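Bifunctional endo-1,4-beta-xylanase A (Neocallimastix patriciarum, PDB 2VG9) probably hydrolyses internal beta-1,4-xylosidic linkages of xylan, as an endo-acting xylanase of glycoside hydrolase family 11. Local coordinates at residues Y70-Y81 / R167-F178. Residues are numbered along the deposited sequence; the frame is centred on the assembly and turned at random.
Sequences YDYIGLDYAATY and RTSGHITVSDHF
Leu75 and Ile172 exchange both backbone hydrogen bonds, Ile172 N reaching Leu75 O at 2.7 Å, and Tyr77 and Gly170 form the next such pair. Glycine suits that place: its backbone angles would jam a CB against the preceding carbonyl O, and the guanidinium of Arg167 lies against its CA. Between these pairs Asp76 faces His171, and beyond them Ala78 faces Ser169, as antiparallel non-hydrogen-bonded pairs. Ala79 N continues the ladder to Thr168 O, though that bond is more bent (136°).

At the helix start a side chain replaces the main chain as acceptor: Ile73 N donates to Ser175 OG over 3.0 Å. The short serine suits this place because its hydroxyl (chi1 44°) reaches the strand directly. On the face that carries Asp76 and His171, a water bridges Tyr72 OH and Thr173 OG1, the latter also hydrogen-bonded to Asp133.

Apolar contacts fill the inner side. Ile73 is branched enough to meet two helix residues, CG2 lying 3.8 Å from Val174 CB and CD1 3.7 Å from Phe178 CE2.

The flat Tyr77 ring lies over backbone: Ser169 CA makes a CH-pi contact 3.9 Å from its centroid. Its hydroxyl is hydrogen-bonded to Glu116, which also salt-bridges Arg167; the arginine, extended from CG to NE, gives an N-H of NH2 to His171 O.

Strand 169-173, outermost in its sheet, runs straight into helix 174-182, whose packing against the curved sheets is characteristic of the family 11 beta-jelly roll.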
loop_
_atom_site.group_PDB
_atom_site.type_symbol
_atom_site.label_atom_id
_atom_site.label_comp_id
_atom_site.label_asym_id
_atom_site.label_seq_id
_atom_site.Cartn_x
_atom_site.Cartn_y
_atom_site.Cartn_z
ATOM N N TYR A 70 -0.675 18.750 -3.456
ATOM C CA TYR A 70 -2.101 18.455 -3.680
ATOM C C TYR A 70 -2.897 18.920 -2.451
ATOM O O TYR A 70 -2.595 18.511 -1.304
ATOM C CB TYR A 70 -2.281 16.967 -3.930
ATOM C CG TYR A 70 -1.599 16.488 -5.177
ATOM C CD1 TYR A 70 -2.279 16.480 -6.407
ATOM C CD2 TYR A 70 -0.276 16.028 -5.141
ATOM C CE1 TYR A 70 -1.647 16.016 -7.578
ATOM C CE2 TYR A 70 0.363 15.588 -6.303
ATOM C CZ TYR A 70 -0.329 15.584 -7.506
ATOM O OH TYR A 70 0.306 15.144 -8.623
ATOM N N ASP A 71 -3.897 19.771 -2.683
ATOM C CA ASP A 71 -4.674 20.382 -1.594
ATOM C C ASP A 71 -5.411 19.352 -0.766
ATOM O O ASP A 71 -5.414 19.426 0.465
ATOM C CB ASP A 71 -5.659 21.418 -2.133
ATOM C CG ASP A 71 -4.986 22.763 -2.453
ATOM O OD1 ASP A 71 -3.890 23.055 -1.913
ATOM O OD2 ASP A 71 -5.564 23.525 -3.250
ATOM N N TYR A 72 -6.021 18.382 -1.453
ATOM C CA TYR A 72 -6.798 17.348 -0.795
ATOM C C TYR A 72 -6.664 16.047 -1.578
ATOM O O TYR A 72 -6.770 16.046 -2.803
ATOM C CB TYR A 72 -8.283 17.764 -0.678
ATOM C CG TYR A 72 -9.070 16.862 0.227
ATOM C CD1 TYR A 72 -9.222 17.173 1.577
ATOM C CD2 TYR A 72 -9.654 15.682 -0.262
ATOM C CE1 TYR A 72 -9.941 16.339 2.428
ATOM C CE2 TYR A 72 -10.398 14.830 0.587
ATOM C CZ TYR A 72 -10.525 15.166 1.933
ATOM O OH TYR A 72 -11.218 14.337 2.806
ATOM N N ILE A 73 -6.395 14.945 -0.873
ATOM C CA ILE A 73 -6.408 13.617 -1.505
ATOM C C ILE A 73 -7.275 12.750 -0.599
ATOM O O ILE A 73 -6.980 12.598 0.582
ATOM C CB ILE A 73 -4.991 13.002 -1.703
ATOM C CG1 ILE A 73 -4.067 13.931 -2.517
ATOM C CG2 ILE A 73 -5.096 11.553 -2.360
ATOM C CD1 ILE A 73 -2.568 13.430 -2.558
ATOM N N GLY A 74 -8.376 12.242 -1.149
ATOM C CA GLY A 74 -9.269 11.356 -0.394
ATOM C C GLY A 74 -9.209 9.919 -0.901
ATOM O O GLY A 74 -9.013 9.678 -2.112
ATOM N N LEU A 75 -9.364 8.962 0.013
ATOM C CA LEU A 75 -9.536 7.553 -0.372
ATOM C C LEU A 75 -10.652 6.976 0.484
ATOM O O LEU A 75 -10.589 7.045 1.718
ATOM C CB LEU A 75 -8.228 6.726 -0.240
ATOM C CG LEU A 75 -8.236 5.224 -0.687
ATOM C CD1 LEU A 75 -6.860 4.769 -1.167
ATOM C CD2 LEU A 75 -8.681 4.281 0.443
ATOM N N ASP A 76 -11.657 6.399 -0.182
ATOM C CA ASP A 76 -12.782 5.779 0.499
ATOM C C ASP A 76 -12.774 4.341 0.065
ATOM O O ASP A 76 -12.582 4.068 -1.111
ATOM C CB ASP A 76 -14.095 6.434 0.078
ATOM C CG ASP A 76 -14.186 7.874 0.494
ATOM O OD1 ASP A 76 -14.059 8.148 1.675
ATOM O OD2 ASP A 76 -14.389 8.753 -0.370
ATOM N N TYR A 77 -12.955 3.425 1.001
ATOM C CA TYR A 77 -12.877 2.002 0.702
ATOM C C TYR A 77 -13.860 1.213 1.583
ATOM O O TYR A 77 -14.240 1.652 2.678
ATOM C CB TYR A 77 -11.416 1.492 0.858
ATOM C CG TYR A 77 -10.965 1.348 2.311
ATOM C CD1 TYR A 77 -10.851 0.078 2.905
ATOM C CD2 TYR A 77 -10.670 2.475 3.080
ATOM C CE1 TYR A 77 -10.455 -0.059 4.284
ATOM C CE2 TYR A 77 -10.278 2.368 4.439
ATOM C CZ TYR A 77 -10.183 1.098 5.024
ATOM O OH TYR A 77 -9.808 1.033 6.317
ATOM N N ALA A 78 -14.311 0.068 1.080
ATOM C CA ALA A 78 -14.994 -0.943 1.914
ATOM C C ALA A 78 -14.548 -2.319 1.415
ATOM O O ALA A 78 -14.573 -2.572 0.199
ATOM C CB ALA A 78 -16.535 -0.805 1.840
ATOM N N ALA A 79 -14.151 -3.173 2.363
ATOM C CA ALA A 79 -13.577 -4.498 2.105
ATOM C C ALA A 79 -13.967 -5.517 3.187
ATOM O O ALA A 79 -14.292 -5.151 4.309
ATOM C CB ALA A 79 -12.043 -4.417 2.020
ATOM N N THR A 80 -13.921 -6.796 2.821
ATOM C CA THR A 80 -13.757 -7.883 3.790
ATOM C C THR A 80 -12.332 -8.386 3.563
ATOM O O THR A 80 -11.829 -8.379 2.443
ATOM C CB THR A 80 -14.797 -9.027 3.616
ATOM O OG1 THR A 80 -14.765 -9.477 2.271
ATOM C CG2 THR A 80 -16.209 -8.526 3.900
ATOM N N TYR A 81 -11.652 -8.718 4.644
ATOM C CA TYR A 81 -10.247 -9.076 4.591
ATOM C C TYR A 81 -10.013 -10.073 5.722
ATOM O O TYR A 81 -10.429 -9.834 6.851
ATOM C CB TYR A 81 -9.388 -7.813 4.725
ATOM C CG TYR A 81 -8.009 -7.999 5.279
ATOM C CD1 TYR A 81 -7.058 -8.798 4.635
ATOM C CD2 TYR A 81 -7.631 -7.335 6.440
ATOM C CE1 TYR A 81 -5.756 -8.928 5.159
ATOM C CE2 TYR A 81 -6.349 -7.461 6.966
ATOM C CZ TYR A 81 -5.431 -8.261 6.338
ATOM O OH TYR A 81 -4.184 -8.366 6.886
ATOM N N ARG A 167 -9.549 -1.621 11.022
ATOM C CA ARG A 167 -10.832 -1.615 10.367
ATOM C C ARG A 167 -10.686 -2.039 8.905
ATOM O O ARG A 167 -9.565 -2.135 8.401
ATOM C CB ARG A 167 -11.450 -0.225 10.488
ATOM C CG ARG A 167 -10.691 0.830 9.724
ATOM C CD ARG A 167 -11.419 2.165 9.735
ATOM N NE ARG A 167 -10.657 3.149 8.947
ATOM C CZ ARG A 167 -11.107 4.358 8.616
ATOM N NH1 ARG A 167 -12.309 4.766 9.048
ATOM N NH2 ARG A 167 -10.335 5.170 7.890
ATOM N N THR A 168 -11.805 -2.295 8.230
ATOM C CA THR A 168 -11.754 -2.706 6.810
ATOM C C THR A 168 -12.689 -1.882 5.950
ATOM O O THR A 168 -12.983 -2.264 4.811
ATOM C CB THR A 168 -12.075 -4.198 6.607
ATOM O OG1 THR A 168 -13.414 -4.449 7.010
ATOM C CG2 THR A 168 -11.133 -5.123 7.399
ATOM N N SER A 169 -13.132 -0.732 6.467
ATOM C CA SER A 169 -13.822 0.265 5.625
ATOM C C SER A 169 -13.739 1.659 6.217
ATOM O O SER A 169 -13.612 1.818 7.444
ATOM C CB SER A 169 -15.302 -0.117 5.385
ATOM O OG SER A 169 -16.018 -0.055 6.591
ATOM N N GLY A 170 -13.830 2.667 5.358
ATOM C CA GLY A 170 -13.934 4.012 5.857
ATOM C C GLY A 170 -13.314 5.049 4.953
ATOM O O GLY A 170 -12.933 4.738 3.842
ATOM N N HIS A 171 -13.240 6.283 5.446
ATOM C CA HIS A 171 -12.635 7.393 4.722
ATOM C C HIS A 171 -11.219 7.656 5.227
ATOM O O HIS A 171 -10.990 7.660 6.438
ATOM C CB HIS A 171 -13.445 8.656 4.956
ATOM C CG HIS A 171 -12.810 9.863 4.344
ATOM N ND1 HIS A 171 -11.961 10.691 5.049
ATOM C CD2 HIS A 171 -12.821 10.320 3.070
ATOM C CE1 HIS A 171 -11.515 11.642 4.242
ATOM N NE2 HIS A 171 -12.012 11.431 3.038
ATOM N N ILE A 172 -10.276 7.836 4.305
ATOM C CA ILE A 172 -8.920 8.262 4.657
ATOM C C ILE A 172 -8.592 9.571 3.931
ATOM O O ILE A 172 -8.646 9.654 2.694
ATOM C CB ILE A 172 -7.855 7.187 4.290
ATOM C CG1 ILE A 172 -8.180 5.835 4.995
ATOM C CG2 ILE A 172 -6.382 7.721 4.531
ATOM C CD1 ILE A 172 -7.400 4.663 4.466
ATOM N N THR A 173 -8.259 10.588 4.720
ATOM C CA THR A 173 -7.688 11.814 4.191
ATOM C C THR A 173 -6.188 11.615 4.011
ATOM O O THR A 173 -5.364 12.012 4.858
ATOM C CB THR A 173 -8.006 13.040 5.072
ATOM O OG1 THR A 173 -9.380 12.973 5.489
ATOM C CG2 THR A 173 -7.699 14.364 4.305
ATOM N N VAL A 174 -5.851 10.996 2.882
ATOM C CA VAL A 174 -4.485 10.651 2.532
ATOM C C VAL A 174 -3.568 11.897 2.647
ATOM O O VAL A 174 -2.452 11.811 3.179
ATOM C CB VAL A 174 -4.433 10.039 1.099
ATOM C CG1 VAL A 174 -3.002 9.838 0.632
ATOM C CG2 VAL A 174 -5.216 8.674 1.055
ATOM N N SER A 175 -4.055 13.059 2.202
ATOM C CA SER A 175 -3.251 14.291 2.273
ATOM C C SER A 175 -2.901 14.713 3.714
ATOM O O SER A 175 -1.899 15.392 3.918
ATOM C CB SER A 175 -3.972 15.447 1.531
ATOM O OG SER A 175 -5.366 15.495 1.842
ATOM N N ASP A 176 -3.724 14.329 4.701
ATOM C CA ASP A 176 -3.468 14.622 6.132
ATOM C C ASP A 176 -2.295 13.769 6.699
ATOM O O ASP A 176 -1.517 14.249 7.511
ATOM C CB ASP A 176 -4.732 14.399 6.981
ATOM C CG ASP A 176 -5.666 15.589 6.991
ATOM O OD1 ASP A 176 -5.388 16.579 6.264
ATOM O OD2 ASP A 176 -6.689 15.513 7.727
ATOM N N HIS A 177 -2.184 12.511 6.255
ATOM C CA HIS A 177 -1.038 11.655 6.552
ATOM C C HIS A 177 0.214 12.264 5.962
ATOM O O HIS A 177 1.221 12.371 6.657
ATOM C CB HIS A 177 -1.257 10.231 6.034
ATOM C CG HIS A 177 -2.283 9.469 6.823
ATOM N ND1 HIS A 177 -3.637 9.521 6.543
ATOM C CD2 HIS A 177 -2.160 8.686 7.917
ATOM C CE1 HIS A 177 -4.297 8.777 7.416
ATOM N NE2 HIS A 177 -3.426 8.271 8.262
ATOM N N PHE A 178 0.154 12.710 4.702
ATOM C CA PHE A 178 1.353 13.356 4.094
ATOM C C PHE A 178 1.777 14.580 4.919
ATOM O O PHE A 178 2.982 14.791 5.138
ATOM C CB PHE A 178 1.133 13.767 2.623
ATOM C CG PHE A 178 0.792 12.618 1.678
ATOM C CD1 PHE A 178 0.965 11.281 2.067
ATOM C CD2 PHE A 178 0.334 12.892 0.376
ATOM C CE1 PHE A 178 0.648 10.215 1.177
ATOM C CE2 PHE A 178 0.033 11.854 -0.513
ATOM C CZ PHE A 178 0.217 10.519 -0.120
HETATM O O HOH W 1 -11.625 15.159 5.231
#